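Local coordinates for transcobalamin-1 (Homo sapiens, PDB 4KKI), which binds vitamin B12 with femtomolar affinity, carries it as a secreted glycoprotein and protects it from the acidic environment of the stomach, at residues Cys26-Glu30 with Glu31-Arg35; Glu246-Gln249 with Ala250-Ser254. All blocks are in the same frame, centred on the assembly; numbering follows the deposited sequence.

Contact 1 (Cys26-Glu30 with Glu31-Arg35); sequences CEVSE and ENYIR
The Y33 ring takes the backbone of E30 on one face and a methyl of V28 at its edge. Both contacts are made within a beta-turn, S29 to N32, whose corner residues E30 and E31 have helical backbone angles and which leads straight into a 3-10 segment. E30 CA stands 3.8 Å from the centroid of the Y33 ring and 5° off its normal, a CH-pi contact centred on the face. At the edge and in the plane of the ring, V28 CG1 approaches Y33 CD1 to 3.8 Å. Beyond CA, the E30 side chain runs alongside the ring in the same direction, with E30 CG 4.0 Å from Y33 CZ and the carboxylate plane nearly parallel to the ring plane. The turn is closed by N32 N to S29 O, a bond 2.9 Å long but bent to 135° at the hydrogen, with the donor well above the carbonyl plane; S29 CA and N32 CA are 5.3 Å apart. The next bond, R35 N to N32 O, spans three residues again, as a 3-10 turn should.

V28 is the buried member of the group. Its CG1 is anti to the backbone N (chi1 175°), which brings that methyl to 3.3 Å from N32 O as well as to the tyrosine edge. Outside the turn, V28 rests on L269 and L273 of helix 265-277 and pairs through its backbone with L294. The contact thus belongs to the N-terminal segment before helix 37-45, which packs on helix 265-277 and is disulfide-bonded through C26 to C265, away from the annotated cobalamin sites. The side chains of S29 and N32 also meet, S29 OG lying 3.4 Å from N32 CG.

Contact 2 (Glu246-Gln249 with Ala250-Ser254); sequences EAMQ and ALFVS
M248, Q249 and F252 carry most of this contact, with M248 and F252, one helical turn apart, meeting through both backbone and side chain. F252 N donates to M248 O at 2.7 Å, and the same oxygen lies over one face of the F252 ring, 3.0 Å from F252 CD1. Q249 O comes to 3.2 Å from F252 CB. A bend at chi3 (65°) turns the M248 methyl toward the ring, where M248 CE is 4.0 Å from F252 CZ; A293 of helix 284-294 is another neighbour of M248. Replacing F252 with an alanine would probably take away the ring on which the M248 methyl packs and open a gap over the M248 carbonyl.

These residues form the C-terminal end of alpha-helix 244-252, in the barrel of the alpha domain. The i to i+4 pattern is straightest at A250 N to E246 O, with 162° at the hydrogen, and looser at the last turn, where V253 N stands 3.3 Å from Q249 O. A250 CB lies 3.5 Å from A247 O and packs outward on V192 and I228.

The extended Q249 side chain packs on P292 and A293, its OE1 accepting a hydrogen bond from F299 N. E246 OE1 is hydrogen-bonded to the hydroxyl of Y145, a cobalamin-binding residue, and the E246 side chain comes within about 4 Å of the bound cyanocobalamin.

Contact 1 precedes contact 2 along the chain, and both belong to the N-terminal alpha domain, an alpha6-alpha6 barrel. Their centres are 18 Å apart, yet they touch: C26, at the start of residues 26-35, packs its O 3.3 Å from F252 CZ. The disulfide ties the same cysteine to the first turn of helix 265-277, the next helix along the chain after 244-252. Contact 1 lies at the surface, its centre about 23 Å from the chain centre; contact 2 is buried but for V253, which is partly exposed, its centre about 14 Å from the chain centre. The N-terminal segment thus meets helix 244-252 at its last turn, away from E246 at the cobalamin pocket.

Contact 1 (Cys26-Glu30 with Glu31-Arg35)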
# COMPACT_ATOMS: atom_id res chain seq x y z
N CYS A 26 11.30 7.28 15.71
CA CYS A 26 11.47 8.72 15.59
C CYS A 26 10.23 9.32 14.95
O CYS A 26 9.41 8.61 14.37
CB CYS A 26 12.73 9.07 14.80
SG CYS A 26 12.63 8.77 13.02
N GLU A 27 10.09 10.63 15.06
CA GLU A 27 8.91 11.31 14.54
C GLU A 27 9.17 12.79 14.35
O GLU A 27 10.15 13.34 14.87
CB GLU A 27 7.71 11.11 15.48
CG GLU A 27 7.92 11.65 16.88
CD GLU A 27 6.88 11.15 17.86
OE1 GLU A 27 5.83 11.80 18.01
OE2 GLU A 27 7.12 10.09 18.49
N VAL A 28 8.30 13.44 13.58
CA VAL A 28 8.40 14.87 13.34
C VAL A 28 8.16 15.65 14.63
O VAL A 28 7.16 15.44 15.31
CB VAL A 28 7.37 15.31 12.28
CG1 VAL A 28 7.39 16.82 12.11
CG2 VAL A 28 7.65 14.63 10.95
N SER A 29 9.10 16.53 14.96
CA SER A 29 8.94 17.40 16.12
C SER A 29 7.75 18.34 15.92
O SER A 29 7.34 18.60 14.79
CB SER A 29 10.21 18.21 16.37
OG SER A 29 10.59 18.95 15.22
N GLU A 30 7.19 18.83 17.02
CA GLU A 30 6.02 19.70 16.97
C GLU A 30 6.32 21.03 16.27
O GLU A 30 5.41 21.70 15.78
CB GLU A 30 5.45 19.95 18.36
CG GLU A 30 4.90 18.71 19.04
CD GLU A 30 3.95 19.03 20.18
OE1 GLU A 30 3.31 20.09 20.14
OE2 GLU A 30 3.85 18.21 21.13
N GLU A 31 7.59 21.40 16.22
CA GLU A 31 8.02 22.60 15.51
C GLU A 31 7.94 22.38 14.00
O GLU A 31 7.66 23.30 13.24
CB GLU A 31 9.44 22.98 15.92
CG GLU A 31 10.00 24.20 15.19
CD GLU A 31 11.38 24.59 15.67
OE1 GLU A 31 11.75 24.22 16.81
OE2 GLU A 31 12.10 25.28 14.92
N ASN A 32 8.18 21.14 13.58
CA ASN A 32 8.21 20.82 12.16
C ASN A 32 6.91 20.23 11.62
O ASN A 32 6.88 19.66 10.53
CB ASN A 32 9.38 19.88 11.85
CG ASN A 32 10.72 20.47 12.23
OD1 ASN A 32 10.79 21.47 12.96
ND2 ASN A 32 11.79 19.87 11.74
N TYR A 33 5.83 20.36 12.39
CA TYR A 33 4.52 19.87 11.97
C TYR A 33 4.07 20.52 10.67
O TYR A 33 3.30 19.94 9.90
CB TYR A 33 3.47 20.09 13.06
CG TYR A 33 3.37 18.97 14.07
CD1 TYR A 33 4.21 17.87 13.99
CD2 TYR A 33 2.43 19.02 15.09
CE1 TYR A 33 4.12 16.84 14.91
CE2 TYR A 33 2.34 17.99 16.01
CZ TYR A 33 3.18 16.91 15.92
OH TYR A 33 3.09 15.89 16.84
N ILE A 34 4.54 21.74 10.44
CA ILE A 34 4.20 22.50 9.23
C ILE A 34 4.67 21.76 7.97
O ILE A 34 4.06 21.90 6.91
CB ILE A 34 4.79 23.93 9.29
CG1 ILE A 34 4.30 24.77 8.10
CG2 ILE A 34 6.32 23.90 9.35
CD1 ILE A 34 2.79 24.93 8.05
N ARG A 35 5.72 20.96 8.10
CA ARG A 35 6.25 20.20 6.98
C ARG A 35 5.30 19.08 6.54
O ARG A 35 5.41 18.56 5.43
CB ARG A 35 7.62 19.61 7.32
CG ARG A 35 8.75 20.62 7.31
CD ARG A 35 10.07 19.96 7.66
NE ARG A 35 11.21 20.82 7.36
CZ ARG A 35 11.89 20.79 6.22
NH1 ARG A 35 11.54 19.94 5.26
NH2 ARG A 35 12.92 21.61 6.03

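Contact 2 (Glu246-Gln249 with Ala250-Ser254)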
# COMPACT_ATOMS: atom_id res chain seq x y z
N GLU A 246 5.55 2.82 5.45
CA GLU A 246 5.10 1.60 6.11
C GLU A 246 6.28 0.72 6.51
O GLU A 246 6.17 -0.09 7.43
CB GLU A 246 4.08 0.86 5.24
CG GLU A 246 2.82 1.69 4.99
CD GLU A 246 1.71 0.91 4.31
OE1 GLU A 246 2.00 0.00 3.50
OE2 GLU A 246 0.52 1.20 4.60
N ALA A 247 7.42 0.89 5.84
CA ALA A 247 8.63 0.21 6.27
C ALA A 247 9.06 0.72 7.64
O ALA A 247 9.47 -0.06 8.50
CB ALA A 247 9.74 0.39 5.25
N MET A 248 8.94 2.03 7.84
CA MET A 248 9.23 2.64 9.14
C MET A 248 8.34 2.06 10.24
O MET A 248 8.81 1.76 11.33
CB MET A 248 9.07 4.17 9.08
CG MET A 248 10.08 4.89 8.19
SD MET A 248 9.78 6.66 8.04
CE MET A 248 10.07 7.20 9.73
N GLN A 249 7.05 1.90 9.94
CA GLN A 249 6.11 1.29 10.88
C GLN A 249 6.59 -0.09 11.29
O GLN A 249 6.63 -0.42 12.48
CB GLN A 249 4.71 1.16 10.27
CG GLN A 249 3.97 2.46 10.08
CD GLN A 249 2.51 2.23 9.74
OE1 GLN A 249 1.86 1.34 10.29
NE2 GLN A 249 1.99 3.03 8.81
N ALA A 250 6.96 -0.90 10.30
CA ALA A 250 7.44 -2.26 10.54
C ALA A 250 8.68 -2.26 11.43
O ALA A 250 8.81 -3.08 12.34
CB ALA A 250 7.72 -2.96 9.23
N LEU A 251 9.60 -1.33 11.17
CA LEU A 251 10.82 -1.22 11.96
C LEU A 251 10.55 -0.64 13.35
O LEU A 251 11.26 -0.95 14.30
CB LEU A 251 11.88 -0.40 11.22
CG LEU A 251 12.41 -0.98 9.91
CD1 LEU A 251 13.45 -0.06 9.30
CD2 LEU A 251 12.98 -2.38 10.12
N PHE A 252 9.53 0.21 13.44
CA PHE A 252 9.11 0.78 14.73
C PHE A 252 8.77 -0.31 15.74
O PHE A 252 9.13 -0.22 16.91
CB PHE A 252 7.88 1.68 14.56
CG PHE A 252 8.19 3.06 14.05
CD1 PHE A 252 9.50 3.44 13.78
CD2 PHE A 252 7.18 3.98 13.85
CE1 PHE A 252 9.78 4.71 13.32
CE2 PHE A 252 7.45 5.25 13.39
CZ PHE A 252 8.76 5.62 13.12
N VAL A 253 8.08 -1.35 15.27
CA VAL A 253 7.57 -2.38 16.16
C VAL A 253 8.47 -3.61 16.24
O VAL A 253 8.14 -4.58 16.92
CB VAL A 253 6.15 -2.83 15.75
CG1 VAL A 253 5.23 -1.62 15.63
CG2 VAL A 253 6.19 -3.60 14.44
N SER A 254 9.59 -3.58 15.53
CA SER A 254 10.48 -4.74 15.47
C SER A 254 11.93 -4.42 15.83
O SER A 254 12.86 -4.89 15.17
CB SER A 254 10.39 -5.40 14.09
OG SER A 254 10.73 -4.50 13.05